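Local coordinates for free serine kinase (Thermococcus kodakarensis KOD1, PDB 5X0J), which phosphorylates free L-serine with ADP as the phosphate donor, giving O-phospho-L-serine and AMP in the first step of cysteine biosynthesis from serine, at residues 31-36 and 218-223; 104-109 and 172-177; 139-144 and 198-203. The protein carries 1 engineered substitution. All coordinates share one frame; numbering follows the deposited sequence. Where two conformers were deposited one is given.

Interaction 1 (31-36 and 218-223). With SEP (phosphoserine), chain C; AMP (adenosine monophosphate), chain B.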
loop_
_atom_site.group_PDB
_atom_site.type_symbol
_atom_site.label_atom_id
_atom_site.label_comp_id
_atom_site.label_asym_id
_atom_site.label_seq_id
_atom_site.Cartn_x
_atom_site.Cartn_y
_atom_site.Cartn_z
ATOM N N GLN A 31 -7.425 2.201 -0.720
ATOM C CA GLN A 31 -8.101 0.909 -0.620
ATOM C C GLN A 31 -7.218 -0.187 -0.002
ATOM O O GLN A 31 -6.022 0.011 0.244
ATOM C CB GLN A 31 -8.549 0.467 -2.012
ATOM C CG GLN A 31 -9.617 1.358 -2.636
ATOM C CD GLN A 31 -9.880 1.043 -4.086
ATOM O OE1 GLN A 31 -8.968 0.750 -4.853
ATOM N NE2 GLN A 31 -11.138 1.106 -4.481
ATOM N N LEU A 32 -7.840 -1.336 0.261
ATOM C CA LEU A 32 -7.219 -2.483 0.930
ATOM C C LEU A 32 -6.898 -3.618 -0.033
ATOM O O LEU A 32 -7.505 -3.723 -1.084
ATOM C CB LEU A 32 -8.150 -3.020 2.023
ATOM C CG LEU A 32 -8.688 -2.006 3.032
ATOM C CD1 LEU A 32 -9.497 -2.709 4.109
ATOM C CD2 LEU A 32 -7.542 -1.214 3.658
ATOM N N VAL A 33 -5.902 -4.422 0.336
ATOM C CA VAL A 33 -5.551 -5.710 -0.256
ATOM C C VAL A 33 -6.049 -6.779 0.715
ATOM O O VAL A 33 -5.685 -6.768 1.911
ATOM C CB VAL A 33 -4.015 -5.831 -0.411
ATOM C CG1 VAL A 33 -3.636 -7.159 -1.070
ATOM C CG2 VAL A 33 -3.469 -4.631 -1.191
ATOM N N GLN A 34 -6.875 -7.702 0.219
ATOM C CA GLN A 34 -7.515 -8.685 1.089
ATOM C C GLN A 34 -6.527 -9.523 1.887
ATOM O O GLN A 34 -6.715 -9.717 3.085
ATOM C CB GLN A 34 -8.455 -9.605 0.311
ATOM C CG GLN A 34 -9.100 -10.664 1.196
ATOM C CD GLN A 34 -10.323 -11.286 0.575
ATOM O OE1 GLN A 34 -11.124 -10.599 -0.040
ATOM N NE2 GLN A 34 -10.488 -12.592 0.764
ATOM N N LYS A 35 -5.478 -10.020 1.238
ATOM C CA LYS A 35 -4.493 -10.850 1.952
ATOM C C LYS A 35 -3.736 -10.096 3.042
ATOM O O LYS A 35 -3.302 -10.696 4.021
ATOM C CB LYS A 35 -3.481 -11.452 0.988
ATOM C CG LYS A 35 -4.057 -12.475 0.034
ATOM C CD LYS A 35 -4.374 -13.807 0.661
ATOM C CE LYS A 35 -4.425 -14.879 -0.421
ATOM N NZ LYS A 35 -4.978 -16.151 0.097
ATOM N N GLU A 36 -3.553 -8.790 2.866
ATOM C CA GLU A 36 -2.910 -7.943 3.884
ATOM C C GLU A 36 -3.833 -7.791 5.101
ATOM O O GLU A 36 -3.393 -7.910 6.247
ATOM C CB GLU A 36 -2.567 -6.584 3.269
ATOM C CG GLU A 36 -1.788 -5.596 4.139
ATOM C CD GLU A 36 -0.294 -5.829 4.194
ATOM O OE1 GLU A 36 0.453 -4.829 4.082
ATOM O OE2 GLU A 36 0.115 -6.995 4.316
ATOM N N TYR A 218 -7.248 6.459 -3.026
ATOM C CA TYR A 218 -6.396 5.872 -4.060
ATOM C C TYR A 218 -6.570 4.348 -4.102
ATOM O O TYR A 218 -7.169 3.743 -3.208
ATOM C CB TYR A 218 -4.926 6.121 -3.738
ATOM C CG TYR A 218 -4.392 7.517 -3.871
ATOM C CD1 TYR A 218 -4.191 8.092 -5.116
ATOM C CD2 TYR A 218 -3.998 8.233 -2.754
ATOM C CE1 TYR A 218 -3.645 9.364 -5.243
ATOM C CE2 TYR A 218 -3.447 9.496 -2.865
ATOM C CZ TYR A 218 -3.271 10.061 -4.111
ATOM O OH TYR A 218 -2.716 11.315 -4.202
ATOM N N SER A 219 -6.000 3.721 -5.125
ATOM C CA SER A 219 -5.878 2.270 -5.145
ATOM C C SER A 219 -4.915 1.827 -4.017
ATOM O O SER A 219 -4.169 2.653 -3.474
ATOM C CB SER A 219 -5.403 1.794 -6.529
ATOM O OG SER A 219 -4.033 2.080 -6.736
ATOM N N PRO A 220 -4.940 0.531 -3.656
ATOM C CA PRO A 220 -4.125 0.096 -2.514
ATOM C C PRO A 220 -2.643 0.402 -2.670
ATOM O O PRO A 220 -2.085 0.340 -3.780
ATOM C CB PRO A 220 -4.382 -1.413 -2.447
ATOM C CG PRO A 220 -5.677 -1.613 -3.139
ATOM C CD PRO A 220 -5.688 -0.594 -4.235
ATOM N N LYS A 221 -2.012 0.737 -1.545
ATOM C CA LYS A 221 -0.558 0.877 -1.442
ATOM C C LYS A 221 0.018 1.974 -2.344
ATOM O O LYS A 221 1.183 1.943 -2.721
ATOM C CB LYS A 221 0.121 -0.476 -1.708
ATOM C CG LYS A 221 -0.351 -1.616 -0.814
ATOM C CD LYS A 221 -0.004 -1.371 0.643
ATOM C CE LYS A 221 -0.262 -2.613 1.460
ATOM N NZ LYS A 221 0.123 -2.421 2.892
ATOM N N THR A 222 -0.805 2.955 -2.692
ATOM C CA THR A 222 -0.350 4.064 -3.515
ATOM C C THR A 222 0.756 4.861 -2.827
ATOM O O THR A 222 1.767 5.177 -3.455
ATOM C CB THR A 222 -1.539 4.952 -3.922
ATOM O OG1 THR A 222 -2.369 4.214 -4.824
ATOM C CG2 THR A 222 -1.086 6.256 -4.571
ATOM N N THR A 223 0.582 5.168 -1.547
ATOM C CA THR A 223 1.590 5.908 -0.803
ATOM C C THR A 223 2.537 4.974 -0.049
ATOM O O THR A 223 2.114 3.992 0.551
ATOM C CB THR A 223 0.954 6.840 0.230
ATOM O OG1 THR A 223 0.171 6.069 1.143
ATOM C CG2 THR A 223 0.067 7.873 -0.431
HETATM N N SEP C . 0.240 4.228 3.323
HETATM C CA SEP C . 1.150 3.071 3.585
HETATM C CB SEP C . 0.854 1.963 2.573
HETATM O OG SEP C . -0.516 1.583 2.688
HETATM C C SEP C . 2.588 3.518 3.562
HETATM O O SEP C . 3.499 2.678 3.422
HETATM O OXT SEP C . 2.883 4.722 3.683
HETATM P P SEP C . -1.054 0.779 3.990
HETATM O O1P SEP C . 0.143 -0.008 4.500
HETATM O O2P SEP C . -2.139 -0.066 3.401
HETATM O O3P SEP C . -1.556 1.844 4.931
HETATM P P AMP B . -1.206 -1.595 7.280
HETATM O O1P AMP B . -1.893 -1.708 8.631
HETATM O O2P AMP B . -2.146 -1.145 6.180
HETATM O O3P AMP B . 0.076 -0.810 7.371
HETATM O "O5'" AMP B . -0.801 -3.091 6.849
HETATM C "C5'" AMP B . -0.705 -4.164 7.782
HETATM C "C4'" AMP B . 0.404 -3.889 8.782
HETATM O "O4'" AMP B . 0.182 -4.664 9.943
HETATM C "C3'" AMP B . 1.836 -4.288 8.361
HETATM O "O3'" AMP B . 2.701 -3.175 8.571
HETATM C "C2'" AMP B . 2.274 -5.433 9.274
HETATM O "O2'" AMP B . 3.667 -5.427 9.576
HETATM C "C1'" AMP B . 1.411 -5.094 10.456
HETATM N N9 AMP B . 1.168 -6.159 11.449
HETATM C C8 AMP B . 1.149 -7.494 11.270
HETATM N N7 AMP B . 0.856 -8.135 12.428
HETATM C C5 AMP B . 0.676 -7.186 13.355
HETATM C C6 AMP B . 0.352 -7.164 14.791
HETATM N N6 AMP B . 0.154 -8.324 15.455
HETATM N N1 AMP B . 0.263 -5.953 15.389
HETATM C C2 AMP B . 0.457 -4.785 14.733
HETATM N N3 AMP B . 0.764 -4.737 13.427
HETATM C C4 AMP B . 0.882 -5.882 12.713
HETATM O O HOH W 1 -3.214 0.346 0.956
#

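Interaction 2 (104-109 and 172-177)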
loop_
_atom_site.group_PDB
_atom_site.type_symbol
_atom_site.label_atom_id
_atom_site.label_comp_id
_atom_site.label_asym_id
_atom_site.label_seq_id
_atom_site.Cartn_x
_atom_site.Cartn_y
_atom_site.Cartn_z
ATOM N N PRO A 104 2.848 -2.987 -7.239
ATOM C CA PRO A 104 2.294 -4.339 -7.229
ATOM C C PRO A 104 3.130 -5.239 -8.121
ATOM O O PRO A 104 3.618 -4.784 -9.162
ATOM C CB PRO A 104 0.879 -4.171 -7.811
ATOM C CG PRO A 104 0.618 -2.708 -7.857
ATOM C CD PRO A 104 1.928 -2.009 -7.857
ATOM N N ALA A 105 3.268 -6.501 -7.735
ATOM C CA ALA A 105 4.039 -7.480 -8.510
ATOM C C ALA A 105 3.435 -8.848 -8.313
ATOM O O ALA A 105 2.754 -9.096 -7.326
ATOM C CB ALA A 105 5.493 -7.486 -8.077
ATOM N N PHE A 106 3.702 -9.755 -9.243
ATOM C CA PHE A 106 3.185 -11.103 -9.101
ATOM C C PHE A 106 4.124 -12.174 -9.589
ATOM O O PHE A 106 4.932 -11.950 -10.509
ATOM C CB PHE A 106 1.806 -11.268 -9.761
ATOM C CG PHE A 106 1.800 -11.122 -11.258
ATOM C CD1 PHE A 106 2.053 -12.213 -12.085
ATOM C CD2 PHE A 106 1.501 -9.906 -11.845
ATOM C CE1 PHE A 106 2.033 -12.078 -13.469
ATOM C CE2 PHE A 106 1.475 -9.767 -13.225
ATOM C CZ PHE A 106 1.739 -10.857 -14.039
ATOM N N LYS A 107 3.989 -13.334 -8.951
ATOM C CA LYS A 107 4.471 -14.594 -9.479
ATOM C C LYS A 107 3.221 -15.300 -10.000
ATOM O O LYS A 107 2.279 -15.554 -9.245
ATOM C CB LYS A 107 5.157 -15.416 -8.385
ATOM C CG LYS A 107 5.768 -16.725 -8.855
ATOM C CD LYS A 107 7.054 -16.523 -9.643
ATOM C CE LYS A 107 7.432 -17.793 -10.390
ATOM N NZ LYS A 107 8.596 -17.597 -11.287
ATOM N N GLY A 108 3.215 -15.591 -11.298
ATOM C CA GLY A 108 2.086 -16.248 -11.947
ATOM C C GLY A 108 2.101 -16.051 -13.444
ATOM O O GLY A 108 3.076 -15.537 -14.009
ATOM N N ASP A 109 1.012 -16.460 -14.090
ATOM C CA ASP A 109 0.958 -16.477 -15.546
ATOM C C ASP A 109 0.534 -15.119 -16.112
ATOM O O ASP A 109 -0.599 -14.676 -15.880
ATOM C CB ASP A 109 -0.002 -17.545 -16.047
ATOM C CG ASP A 109 0.006 -17.638 -17.555
ATOM O OD1 ASP A 109 1.032 -18.066 -18.116
ATOM O OD2 ASP A 109 -0.984 -17.245 -18.188
ATOM N N GLY A 172 -5.863 -17.644 -5.470
ATOM C CA GLY A 172 -4.650 -18.468 -5.474
ATOM C C GLY A 172 -3.951 -18.565 -6.817
ATOM O O GLY A 172 -2.970 -19.304 -6.949
ATOM N N LYS A 173 -4.416 -17.811 -7.810
ATOM C CA LYS A 173 -3.851 -17.864 -9.154
ATOM C C LYS A 173 -2.490 -17.179 -9.221
ATOM O O LYS A 173 -1.652 -17.556 -10.040
ATOM C CB LYS A 173 -4.810 -17.242 -10.169
ATOM C CG LYS A 173 -6.102 -18.025 -10.333
ATOM C CD LYS A 173 -6.997 -17.391 -11.384
ATOM C CE LYS A 173 -8.127 -18.322 -11.801
ATOM N NZ LYS A 173 -9.059 -18.608 -10.678
ATOM N N ILE A 174 -2.278 -16.161 -8.384
ATOM C CA ILE A 174 -0.998 -15.466 -8.317
ATOM C C ILE A 174 -0.555 -15.292 -6.882
ATOM O O ILE A 174 -1.379 -15.334 -5.963
ATOM C CB ILE A 174 -1.049 -14.059 -8.980
ATOM C CG1 ILE A 174 -2.040 -13.105 -8.274
ATOM C CG2 ILE A 174 -1.365 -14.174 -10.467
ATOM C CD1 ILE A 174 -1.969 -11.681 -8.793
ATOM N N GLU A 175 0.752 -15.110 -6.709
ATOM C CA GLU A 175 1.306 -14.588 -5.467
ATOM C C GLU A 175 1.472 -13.085 -5.681
ATOM O O GLU A 175 2.196 -12.671 -6.580
ATOM C CB GLU A 175 2.645 -15.269 -5.161
ATOM C CG GLU A 175 3.130 -15.129 -3.724
ATOM C CD GLU A 175 3.739 -16.418 -3.197
ATOM O OE1 GLU A 175 3.056 -17.134 -2.428
ATOM O OE2 GLU A 175 4.883 -16.732 -3.591
ATOM N N LEU A 176 0.789 -12.287 -4.867
ATOM C CA LEU A 176 0.797 -10.827 -4.969
ATOM C C LEU A 176 1.735 -10.260 -3.910
ATOM O O LEU A 176 1.554 -10.511 -2.713
ATOM C CB LEU A 176 -0.615 -10.279 -4.775
ATOM C CG LEU A 176 -0.816 -8.760 -4.760
ATOM C CD1 LEU A 176 -0.322 -8.103 -6.038
ATOM C CD2 LEU A 176 -2.289 -8.455 -4.532
ATOM N N ILE A 177 2.740 -9.506 -4.361
ATOM C CA ILE A 177 3.739 -8.894 -3.484
ATOM C C ILE A 177 3.878 -7.433 -3.884
ATOM O O ILE A 177 3.872 -7.121 -5.077
ATOM C CB ILE A 177 5.125 -9.573 -3.624
ATOM C CG1 ILE A 177 5.017 -11.088 -3.389
ATOM C CG2 ILE A 177 6.143 -8.939 -2.677
ATOM C CD1 ILE A 177 6.271 -11.877 -3.713
HETATM O O HOH W 2 -0.978 -17.930 -12.705
#

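Interaction 3 (139-144 and 198-203)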
loop_
_atom_site.group_PDB
_atom_site.type_symbol
_atom_site.label_atom_id
_atom_site.label_comp_id
_atom_site.label_asym_id
_atom_site.label_seq_id
_atom_site.Cartn_x
_atom_site.Cartn_y
_atom_site.Cartn_z
ATOM N N ILE A 139 0.353 7.148 -17.920
ATOM C CA ILE A 139 -0.494 5.963 -17.965
ATOM C C ILE A 139 -0.730 5.474 -16.534
ATOM O O ILE A 139 -0.039 5.916 -15.611
ATOM C CB ILE A 139 0.150 4.850 -18.827
ATOM C CG1 ILE A 139 1.524 4.423 -18.294
ATOM C CG2 ILE A 139 0.294 5.321 -20.273
ATOM C CD1 ILE A 139 2.124 3.260 -19.058
ATOM N N ALA A 140 -1.691 4.568 -16.366
ATOM C CA ALA A 140 -2.066 4.081 -15.030
ATOM C C ALA A 140 -0.949 3.215 -14.442
ATOM O O ALA A 140 -0.537 3.402 -13.297
ATOM C CB ALA A 140 -3.362 3.294 -15.111
ATOM N N PHE A 141 -0.466 2.265 -15.234
ATOM C CA PHE A 141 0.628 1.392 -14.838
ATOM C C PHE A 141 1.379 0.927 -16.078
ATOM O O PHE A 141 0.775 0.769 -17.145
ATOM C CB PHE A 141 0.110 0.104 -14.174
ATOM C CG PHE A 141 -0.275 0.212 -12.717
ATOM C CD1 PHE A 141 0.684 0.396 -11.718
ATOM C CD2 PHE A 141 -1.595 0.013 -12.333
ATOM C CE1 PHE A 141 0.317 0.421 -10.375
ATOM C CE2 PHE A 141 -1.960 0.062 -10.998
ATOM C CZ PHE A 141 -1.009 0.254 -10.019
ATOM N N ALA A 142 2.675 0.678 -15.922
ATOM C CA ALA A 142 3.444 -0.147 -16.858
ATOM C C ALA A 142 3.551 -1.539 -16.262
ATOM O O ALA A 142 3.942 -1.678 -15.106
ATOM C CB ALA A 142 4.829 0.433 -17.096
ATOM N N LEU A 143 3.199 -2.549 -17.046
ATOM C CA LEU A 143 3.336 -3.950 -16.651
ATOM C C LEU A 143 4.597 -4.474 -17.305
ATOM O O LEU A 143 4.633 -4.627 -18.534
ATOM C CB LEU A 143 2.102 -4.728 -17.111
ATOM C CG LEU A 143 2.127 -6.249 -17.007
ATOM C CD1 LEU A 143 2.397 -6.677 -15.576
ATOM C CD2 LEU A 143 0.803 -6.806 -17.494
ATOM N N VAL A 144 5.642 -4.693 -16.512
ATOM C CA VAL A 144 6.971 -4.947 -17.050
ATOM C C VAL A 144 7.632 -6.168 -16.438
ATOM O O VAL A 144 7.539 -6.424 -15.237
ATOM C CB VAL A 144 7.882 -3.700 -16.942
ATOM C CG1 VAL A 144 7.293 -2.550 -17.739
ATOM C CG2 VAL A 144 8.127 -3.289 -15.500
ATOM N N PHE A 198 4.300 -3.915 -11.671
ATOM C CA PHE A 198 3.497 -2.812 -12.183
ATOM C C PHE A 198 4.108 -1.505 -11.688
ATOM O O PHE A 198 4.115 -1.249 -10.474
ATOM C CB PHE A 198 2.056 -2.893 -11.687
ATOM C CG PHE A 198 1.239 -4.005 -12.279
ATOM C CD1 PHE A 198 1.308 -5.277 -11.759
ATOM C CD2 PHE A 198 0.344 -3.756 -13.316
ATOM C CE1 PHE A 198 0.528 -6.302 -12.276
ATOM C CE2 PHE A 198 -0.443 -4.771 -13.830
ATOM C CZ PHE A 198 -0.355 -6.049 -13.304
ATOM N N ILE A 199 4.591 -0.680 -12.611
ATOM C CA ILE A 199 5.250 0.588 -12.284
ATOM C C ILE A 199 4.249 1.733 -12.386
ATOM O O ILE A 199 3.477 1.815 -13.348
ATOM C CB ILE A 199 6.430 0.867 -13.241
ATOM C CG1 ILE A 199 7.442 -0.293 -13.244
ATOM C CG2 ILE A 199 7.099 2.207 -12.928
ATOM C CD1 ILE A 199 8.090 -0.611 -11.917
ATOM N N ARG A 200 4.260 2.623 -11.397
ATOM C CA ARG A 200 3.437 3.832 -11.387
ATOM C C ARG A 200 4.224 4.980 -10.786
ATOM O O ARG A 200 5.110 4.758 -9.959
ATOM C CB ARG A 200 2.166 3.621 -10.565
ATOM C CG ARG A 200 2.422 3.056 -9.172
ATOM C CD ARG A 200 1.174 3.182 -8.318
ATOM N NE ARG A 200 1.212 2.281 -7.171
ATOM C CZ ARG A 200 0.139 1.827 -6.526
ATOM N NH1 ARG A 200 -1.088 2.195 -6.900
ATOM N NH2 ARG A 200 0.295 0.975 -5.518
ATOM N N LYS A 201 3.898 6.196 -11.200
ATOM C CA LYS A 201 4.423 7.410 -10.579
ATOM C C LYS A 201 3.901 7.479 -9.152
ATOM O O LYS A 201 2.771 7.072 -8.882
ATOM C CB LYS A 201 3.983 8.650 -11.367
ATOM C CG LYS A 201 4.571 9.975 -10.888
ATOM C CD LYS A 201 3.959 11.158 -11.631
ATOM C CE LYS A 201 4.598 12.479 -11.214
ATOM N NZ LYS A 201 4.456 12.773 -9.762
ATOM N N ALA A 202 4.731 7.975 -8.243
ATOM C CA ALA A 202 4.308 8.166 -6.862
ATOM C C ALA A 202 3.442 9.416 -6.744
ATOM O O ALA A 202 3.619 10.378 -7.487
ATOM C CB ALA A 202 5.518 8.316 -5.973
ATOM N N PRO A 203 2.525 9.431 -5.769
ATOM C CA PRO A 203 1.780 10.638 -5.470
ATOM C C PRO A 203 2.681 11.629 -4.738
ATOM O O PRO A 203 3.743 11.232 -4.244
ATOM C CB PRO A 203 0.697 10.133 -4.517
ATOM C CG PRO A 203 1.363 9.046 -3.778
ATOM C CD PRO A 203 2.281 8.381 -4.765
HETATM O O HOH W 3 1.718 6.287 -13.311
#

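Interaction 1 (31-36 and 218-223)
Lys221 NZ is gripped from several sides. It forms a salt bridge to Glu36 OE1 at 2.7 Å. It also donates to O1P of the phosphoserine at 2.9 Å, and its bond to O2P is weak. Glu4 adds a further salt bridge to the same nitrogen. Two carboxylates and the phosphate thus surround NZ. The Lys221 chain bends at its second torsion (chi2 -64°) and then runs extended, which carries NZ to the phosphate. Glu36 meets it at about a right angle. NZ reaches the anti side of OE1, 20° out of the carboxylate plane. The other oxygen, OE2, is held by the backbone N of Val3.

Pro220 provides most of the apolar packing. Its CB lies 3.6 Å from Val33 CG2, and its CG rests near Leu32 O and Gln31 CB. Gln31 runs extended beyond CG, and its OE1 comes 3.5 Å from Ser219 CA. Gln31 N donates to Tyr218 O at 2.9 Å. A water accepts from Lys221 N at 2.8 Å. It lies between Lys221 N, Gln31 O and O2P of the phosphoserine, and bridges the loop to the bound product.

Residues 219-222 form a type II beta turn, and Thr222 OG1 bonds back to Ser219 O. Just beyond it, Thr223 OG1 takes a hydrogen bond at 2.9 Å from the phosphoserine N. Val33 is the N-cap of helix 34-47, whose first turn brings Glu36 to the AMP. The arrangement is part of the SerK active site, where Lys221 and Thr223 of the loop bind phosphoserine and Glu36 lies at the AMP.

Interaction 2 (104-109 and 172-177)
Residues 104-107 and 175-177 run antiparallel, with axes 4.7 Å apart at closest approach and 152° between their directions. Ala105 with Ile177 and Lys107 with Glu175 are hydrogen-bonded pairs. Phe106 with Leu176 is the non-hydrogen-bonded pair between them. Ile177 N donates to Ala105 O at 3.0 Å, while the return bond from Ala105 N is weak. The Lys107 and Glu175 pair is bonded in both directions, each donor at 3.0 Å. Phe106 CA also makes a CA-H...O contact of 3.1 Å to Glu175 O.

Phe106 and Leu176 point to one face of the sheet. Phe106 CB meets Ile174 CD1 at 3.9 Å. The first torsion of Phe106 (chi1 66°) sets CG between the backbone N and the carbonyl carbon, and Gly108 N then lies at the edge of the ring, in its plane. Leu176 CD1 reaches back to Ala105 O at 3.5 Å. On the other face Lys107 CB and Glu175 CB touch at 4.1 Å. The Lys107 chain bends away, and its NZ binds Asp195 and Gly192 O. Past the strands a water joins Asp109 N to Lys173 O at 2.8 Å from each.

Helices 110-119 and 155-170 cover the face of Phe106 and Leu176. The chemistry is therefore divided: backbone bonds set the register, apolar groups fill the helix-covered face, and the charged end of Lys107 is paired outside the two segments.

Interaction 3 (139-144 and 198-203)
Phe198 starts the contact across from Leu143, in an antiparallel non-hydrogen-bonded pair. The two side chains lie alongside each other and point the same way. Leu143 CD1 sits over one face of the Phe198 ring, 3.8 Å from the centroid, a CH-pi contact. Leu143 gets there with CG anti to its backbone N (chi1 170°). Phe198 also turns its ring edge toward the face of Phe141. This edge-to-face pair has centroids 5.5 Å apart and planes at 74°. Phe198 CB packs against Phe141 CD1 at 3.6 Å.

Ile199 pairs with Ala142 through two backbone bonds. Ala142 N donates to Ile199 O at 2.9 Å, and Ile199 N donates to Ala142 O at 2.8 Å. Ile199 CG1 meets Val144 CG2 at 3.8 Å, where the two side chains cross at about a right angle.

Arg200 runs extended from CG to NE beside Phe141. Its CD lies 3.5 Å from Phe141 CE1. Phe141 CZ comes over one face of the guanidinium, whose plane is 44° from the ring plane. The polar end is held elsewhere: NH2 binds Trp102 O and Pro220 O, and NH1 binds Ser219 OG. The ring of Phe141 thus flanks a cation already fixed by hydrogen bonds. At Lys201 the backbone N donates to a water, which in turn donates to Ile139 O.

Ala140 and Phe141 both face Ile151, a classic beta bulge in the pairing with strand 148-151. Strand 196-199 lies between strands 141-144 and 98-107. Helix 155-170 packs on Phe198 and Phe141, and helix 130-135 covers Ala142 and Ile199 on the other face.

How the interactions relate
The three contacts have centres about 15 to 16 Å apart. Interactions 2 and 3 belong to one antiparallel sheet, where strands 98-107 and 196-199 are neighbours. Pro104 and Phe198 join them by a backbone bond, and Phe106 packs on Phe198. Along the chain their segments alternate, and both are nested inside the loop closed by interaction 1. Interaction 1 lies nearer the chain centre, at the bound phosphoserine and AMP. Arg200 reaches from interaction 3 to the turn of interaction 1, while Val33 packs on Leu176 of interaction 2. The antiparallel sheet is thereby tied directly to the turn that carries the phosphoserine-binding Lys221.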